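Local coordinates for adhesion and penetration protein autotransporter (Haemophilus influenzae, PDB 3SYJ) that promotes adherence to and invasion of host cells and bacterial self-aggregation through its beta-helical passenger domain, which also carries a probable serine protease, at residues F865-S870 / Y889-R894; Y874-L879 / E904-V909. All coordinates share one frame; numbering follows the deposited sequence.

Contact 1: residues F865-S870 / Y889-R894; sequences FQFTSS and YILSVR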
# COMPACT_ATOMS: atom_id res chain seq x y z
N PHE A 865 21.44 21.32 -4.64
CA PHE A 865 20.83 20.16 -5.28
C PHE A 865 21.93 19.25 -5.82
O PHE A 865 22.81 19.71 -6.54
CB PHE A 865 19.89 20.58 -6.41
CG PHE A 865 18.63 21.27 -5.95
CD1 PHE A 865 17.53 20.54 -5.55
CD2 PHE A 865 18.55 22.65 -5.95
CE1 PHE A 865 16.37 21.18 -5.14
CE2 PHE A 865 17.39 23.30 -5.54
CZ PHE A 865 16.30 22.56 -5.14
N GLN A 866 21.89 17.97 -5.47
CA GLN A 866 22.86 17.00 -5.96
C GLN A 866 22.28 16.14 -7.08
O GLN A 866 21.25 15.48 -6.90
CB GLN A 866 23.37 16.11 -4.81
CG GLN A 866 24.13 16.88 -3.75
CD GLN A 866 24.70 15.99 -2.66
OE1 GLN A 866 24.14 14.96 -2.31
NE2 GLN A 866 25.84 16.40 -2.10
N PHE A 867 22.95 16.15 -8.23
CA PHE A 867 22.48 15.45 -9.43
C PHE A 867 23.36 14.25 -9.76
O PHE A 867 24.56 14.24 -9.47
CB PHE A 867 22.51 16.40 -10.63
CG PHE A 867 21.35 17.35 -10.70
CD1 PHE A 867 20.38 17.20 -11.67
CD2 PHE A 867 21.25 18.40 -9.81
CE1 PHE A 867 19.31 18.08 -11.75
CE2 PHE A 867 20.18 19.28 -9.88
CZ PHE A 867 19.21 19.12 -10.85
N THR A 868 22.75 13.24 -10.37
CA THR A 868 23.50 12.22 -11.08
C THR A 868 23.17 12.36 -12.56
O THR A 868 22.11 12.88 -12.91
CB THR A 868 23.17 10.78 -10.61
OG1 THR A 868 21.82 10.46 -10.95
CG2 THR A 868 23.37 10.65 -9.10
N SER A 869 24.07 11.90 -13.42
CA SER A 869 23.84 12.01 -14.86
C SER A 869 24.64 10.99 -15.67
O SER A 869 25.60 10.40 -15.18
CB SER A 869 24.20 13.42 -15.34
OG SER A 869 25.60 13.61 -15.32
N SER A 870 24.21 10.80 -16.91
CA SER A 870 24.97 10.06 -17.91
C SER A 870 25.08 10.92 -19.16
O SER A 870 24.20 10.87 -20.02
CB SER A 870 24.30 8.74 -18.26
OG SER A 870 25.01 8.07 -19.30
N TYR A 889 21.29 28.84 -5.50
CA TYR A 889 21.52 27.42 -5.29
C TYR A 889 22.81 26.91 -5.92
O TYR A 889 23.32 27.48 -6.89
CB TYR A 889 20.32 26.62 -5.79
CG TYR A 889 19.02 27.13 -5.22
CD1 TYR A 889 18.64 26.79 -3.93
CD2 TYR A 889 18.20 27.97 -5.95
CE1 TYR A 889 17.46 27.25 -3.39
CE2 TYR A 889 17.02 28.44 -5.42
CZ TYR A 889 16.65 28.08 -4.14
OH TYR A 889 15.48 28.55 -3.59
N ILE A 890 23.35 25.85 -5.33
CA ILE A 890 24.53 25.20 -5.87
C ILE A 890 24.10 23.90 -6.53
O ILE A 890 23.29 23.16 -5.98
CB ILE A 890 25.56 24.91 -4.77
CG1 ILE A 890 26.19 26.22 -4.29
CG2 ILE A 890 26.62 23.95 -5.28
CD1 ILE A 890 27.16 26.05 -3.14
N LEU A 891 24.63 23.65 -7.72
CA LEU A 891 24.38 22.40 -8.43
C LEU A 891 25.62 21.53 -8.39
O LEU A 891 26.70 21.95 -8.81
CB LEU A 891 23.97 22.67 -9.88
CG LEU A 891 22.48 22.69 -10.18
CD1 LEU A 891 21.73 23.53 -9.16
CD2 LEU A 891 22.21 23.19 -11.59
N SER A 892 25.47 20.32 -7.88
CA SER A 892 26.56 19.37 -7.85
C SER A 892 26.19 18.18 -8.72
O SER A 892 25.09 17.65 -8.60
CB SER A 892 26.84 18.92 -6.42
OG SER A 892 28.08 18.24 -6.34
N VAL A 893 27.09 17.78 -9.60
CA VAL A 893 26.78 16.73 -10.56
C VAL A 893 27.78 15.58 -10.50
O VAL A 893 28.99 15.80 -10.54
CB VAL A 893 26.72 17.27 -12.00
CG1 VAL A 893 26.49 16.13 -12.99
CG2 VAL A 893 25.64 18.32 -12.13
N ARG A 894 27.25 14.36 -10.40
CA ARG A 894 28.06 13.15 -10.52
C ARG A 894 27.68 12.39 -11.78
O ARG A 894 26.54 11.98 -11.96
CB ARG A 894 27.94 12.27 -9.28
CG ARG A 894 28.73 12.79 -8.09
CD ARG A 894 28.72 11.81 -6.93
NE ARG A 894 29.07 12.49 -5.68
CZ ARG A 894 30.30 12.56 -5.18
NH1 ARG A 894 31.31 11.96 -5.82
NH2 ARG A 894 30.51 13.21 -4.05
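Phe865 and Tyr889 lie side by side and point the same way, but their rings are turned 59° against each other. The corner CE2 of Phe865 stands over one face of the tyrosine ring, 4.0 Å from Tyr889 CD1, while Tyr889 OH is bonded to the carbonyl of Glu886. Two residues further along the strand, Phe867 slants across Leu891: with CG anti to the carbonyl carbon (chi1 -79°), the ring brings Phe867 CE2 to 4.1 Å from Leu891 CG. Phe867 CB rests against Val893 CG2 at 4.0 Å. Ser869 closes this inward row, its OG 3.5 Å from Val893 CG1 and bonded to Asn895.

Beneath the side chains the strands pair in parallel, Phe865 opposite Leu891 through Thr868 opposite Arg894. Five backbone hydrogen bonds join them, from Phe865 N to Ile890 O at 2.9 Å to Ser869 N to Arg894 O at 2.9 Å; the last is noticeably bent (138° at the hydrogen). Gln866 and Ser892 occupy the other face, where Thr819 and Tyr824 respectively take their polar ends.

Such stacking of parallel strands from successive coils is the signature of the passenger beta-helix. The five-bond ladder holds the coils in register. Mostly aromatic and aliphatic groups line one face, with Ser869 at its end, and build the apolar interior, while Gln866, Thr868, Ser892 and Arg894 lie on the other.

Contact 2: residues Y874-L879 / E904-V909; sequences YKSDKL and EQLTLV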
# COMPACT_ATOMS: atom_id res chain seq x y z
N TYR A 874 23.04 11.47 -22.61
CA TYR A 874 22.42 12.76 -22.32
C TYR A 874 21.15 12.64 -21.46
O TYR A 874 20.11 13.23 -21.76
CB TYR A 874 22.18 13.57 -23.60
CG TYR A 874 23.45 14.18 -24.15
CD1 TYR A 874 23.95 15.37 -23.62
CD2 TYR A 874 24.16 13.57 -25.17
CE1 TYR A 874 25.12 15.94 -24.11
CE2 TYR A 874 25.34 14.13 -25.67
CZ TYR A 874 25.81 15.31 -25.14
OH TYR A 874 26.97 15.88 -25.62
N LYS A 875 21.27 11.86 -20.38
CA LYS A 875 20.20 11.67 -19.41
C LYS A 875 20.69 12.12 -18.04
O LYS A 875 21.89 12.15 -17.79
CB LYS A 875 19.82 10.19 -19.33
CG LYS A 875 19.29 9.59 -20.63
CD LYS A 875 19.38 8.07 -20.61
CE LYS A 875 18.44 7.45 -19.58
NZ LYS A 875 17.01 7.43 -20.03
N SER A 876 19.75 12.46 -17.16
CA SER A 876 20.10 12.85 -15.79
C SER A 876 18.87 13.05 -14.90
O SER A 876 17.73 13.00 -15.36
CB SER A 876 20.92 14.14 -15.79
OG SER A 876 20.07 15.27 -15.89
N ASP A 877 19.13 13.27 -13.61
CA ASP A 877 18.08 13.69 -12.69
C ASP A 877 17.64 15.07 -13.15
O ASP A 877 18.42 15.80 -13.76
CB ASP A 877 18.60 13.75 -11.26
CG ASP A 877 18.99 12.39 -10.70
OD1 ASP A 877 18.26 11.40 -10.97
OD2 ASP A 877 20.01 12.31 -9.99
N LYS A 878 16.40 15.43 -12.85
CA LYS A 878 15.85 16.69 -13.32
C LYS A 878 15.26 17.52 -12.18
O LYS A 878 14.73 16.98 -11.21
CB LYS A 878 14.78 16.44 -14.39
CG LYS A 878 15.31 15.83 -15.68
CD LYS A 878 16.32 16.76 -16.34
CE LYS A 878 17.25 16.02 -17.29
NZ LYS A 878 16.54 15.53 -18.50
N LEU A 879 15.38 18.83 -12.30
CA LEU A 879 14.72 19.75 -11.39
C LEU A 879 13.77 20.60 -12.23
O LEU A 879 14.21 21.43 -13.03
CB LEU A 879 15.74 20.62 -10.66
CG LEU A 879 15.22 21.63 -9.63
CD1 LEU A 879 14.35 20.95 -8.58
CD2 LEU A 879 16.38 22.37 -8.98
N GLU A 904 25.61 17.45 -27.52
CA GLU A 904 24.31 18.02 -27.21
C GLU A 904 24.42 18.82 -25.91
O GLU A 904 25.49 18.89 -25.30
CB GLU A 904 23.26 16.92 -27.04
CG GLU A 904 23.05 16.05 -28.25
CD GLU A 904 22.44 16.82 -29.41
OE1 GLU A 904 21.86 17.90 -29.17
OE2 GLU A 904 22.54 16.33 -30.56
N GLN A 905 23.30 19.41 -25.50
CA GLN A 905 23.20 20.02 -24.18
C GLN A 905 22.41 19.10 -23.25
O GLN A 905 21.48 18.42 -23.67
CB GLN A 905 22.52 21.39 -24.27
CG GLN A 905 23.31 22.44 -25.04
CD GLN A 905 22.76 23.84 -24.85
OE1 GLN A 905 21.55 24.03 -24.75
NE2 GLN A 905 23.65 24.82 -24.82
N LEU A 906 22.80 19.06 -21.98
CA LEU A 906 22.03 18.32 -20.99
C LEU A 906 21.31 19.28 -20.06
O LEU A 906 21.93 19.99 -19.27
CB LEU A 906 22.94 17.39 -20.18
CG LEU A 906 22.18 16.47 -19.23
CD1 LEU A 906 21.11 15.70 -19.99
CD2 LEU A 906 23.12 15.52 -18.52
N THR A 907 19.98 19.32 -20.17
CA THR A 907 19.18 20.16 -19.28
C THR A 907 19.21 19.60 -17.86
O THR A 907 19.01 18.40 -17.66
CB THR A 907 17.72 20.27 -19.78
OG1 THR A 907 17.71 20.74 -21.14
CG2 THR A 907 16.91 21.22 -18.91
N LEU A 908 19.48 20.46 -16.88
CA LEU A 908 19.47 20.05 -15.48
C LEU A 908 18.28 20.67 -14.76
O LEU A 908 17.55 19.98 -14.04
CB LEU A 908 20.77 20.43 -14.79
CG LEU A 908 21.99 19.60 -15.18
CD1 LEU A 908 23.20 19.99 -14.35
CD2 LEU A 908 21.69 18.11 -15.04
N VAL A 909 18.08 21.96 -14.97
CA VAL A 909 16.95 22.68 -14.40
C VAL A 909 16.07 23.23 -15.51
O VAL A 909 16.54 23.98 -16.36
CB VAL A 909 17.43 23.85 -13.52
CG1 VAL A 909 16.24 24.53 -12.87
CG2 VAL A 909 18.41 23.36 -12.47
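Tyr874 lays one ring face on Glu904, whose CB sits 3.5 Å from the ring centroid and only 10° off the ring normal, a CH-pi contact. The two side chains cross at about a right angle, and the tyrosine hydroxyl reaches past CB to the backbone: Glu904 N donates to Tyr874 OH at 2.8 Å in a nearly straight bond (170°). At the ring's edge, Leu906 CB lies 4.1 Å from Tyr874 CD1. With CG anti to the backbone N (chi1 -173°), Leu906 sends its CD2 3.8 Å from Ser876 CB, and Leu908 brings CD2 to 3.4 Å from Ser876 OG. Ser876 OG donates to the carbonyl of the next residue, Asp877, in the same segment. The bent chain of Lys878 passes its CE beside the carbonyl of Thr907.

At the far end one parallel bridge forms, Leu879 with Val909. Leu879 N bonds to Leu908 O at 3.0 Å, and the two bridged side chains run side by side, Leu879 CD2 4.2 Å from Val909 CG2.

Around these groups, Tyr874 OH also bonds Tyr937 OH and the carbonyl of Thr902; the neighbouring Asp877 carboxylate is held by Asn851 N, Asn821 and Thr868, and Thr907 OG1 by Arg947. Backbone irregularities frame the contact, a G1 beta bulge at Tyr874 and Lys875 and a classic bulge at Leu908 and Val909 facing Phe946.

Where parallel pairing is confined to one end, side chains do the joining: several bonds meeting at one phenol oxygen anchor the loop at Glu904, and leucines fill the interval before that bridge.

How the contacts relate
Both contacts join successive coils near the C-terminal end of the passenger domain, their centres about 10 Å apart, and their segments alternate along the chain. Strands 862-870 and 875-881 are antiparallel neighbours, tied by a hydrogen bond between Thr868 OG1 and Asp877 OD2 and probably by one from Ser870 N to Lys875 O. Contact 1 is the more buried and is governed by continuous backbone pairing; contact 2 is only partly buried and relies more on side chains. Their apolar faces nevertheless meet in one interior, where Leu879 touches Phe865 and Phe867, and Leu908 touches Phe867 and Val893. Toward the surface, contact 2 brings Glu904 close to the like-charged Asp463 of the second subunit.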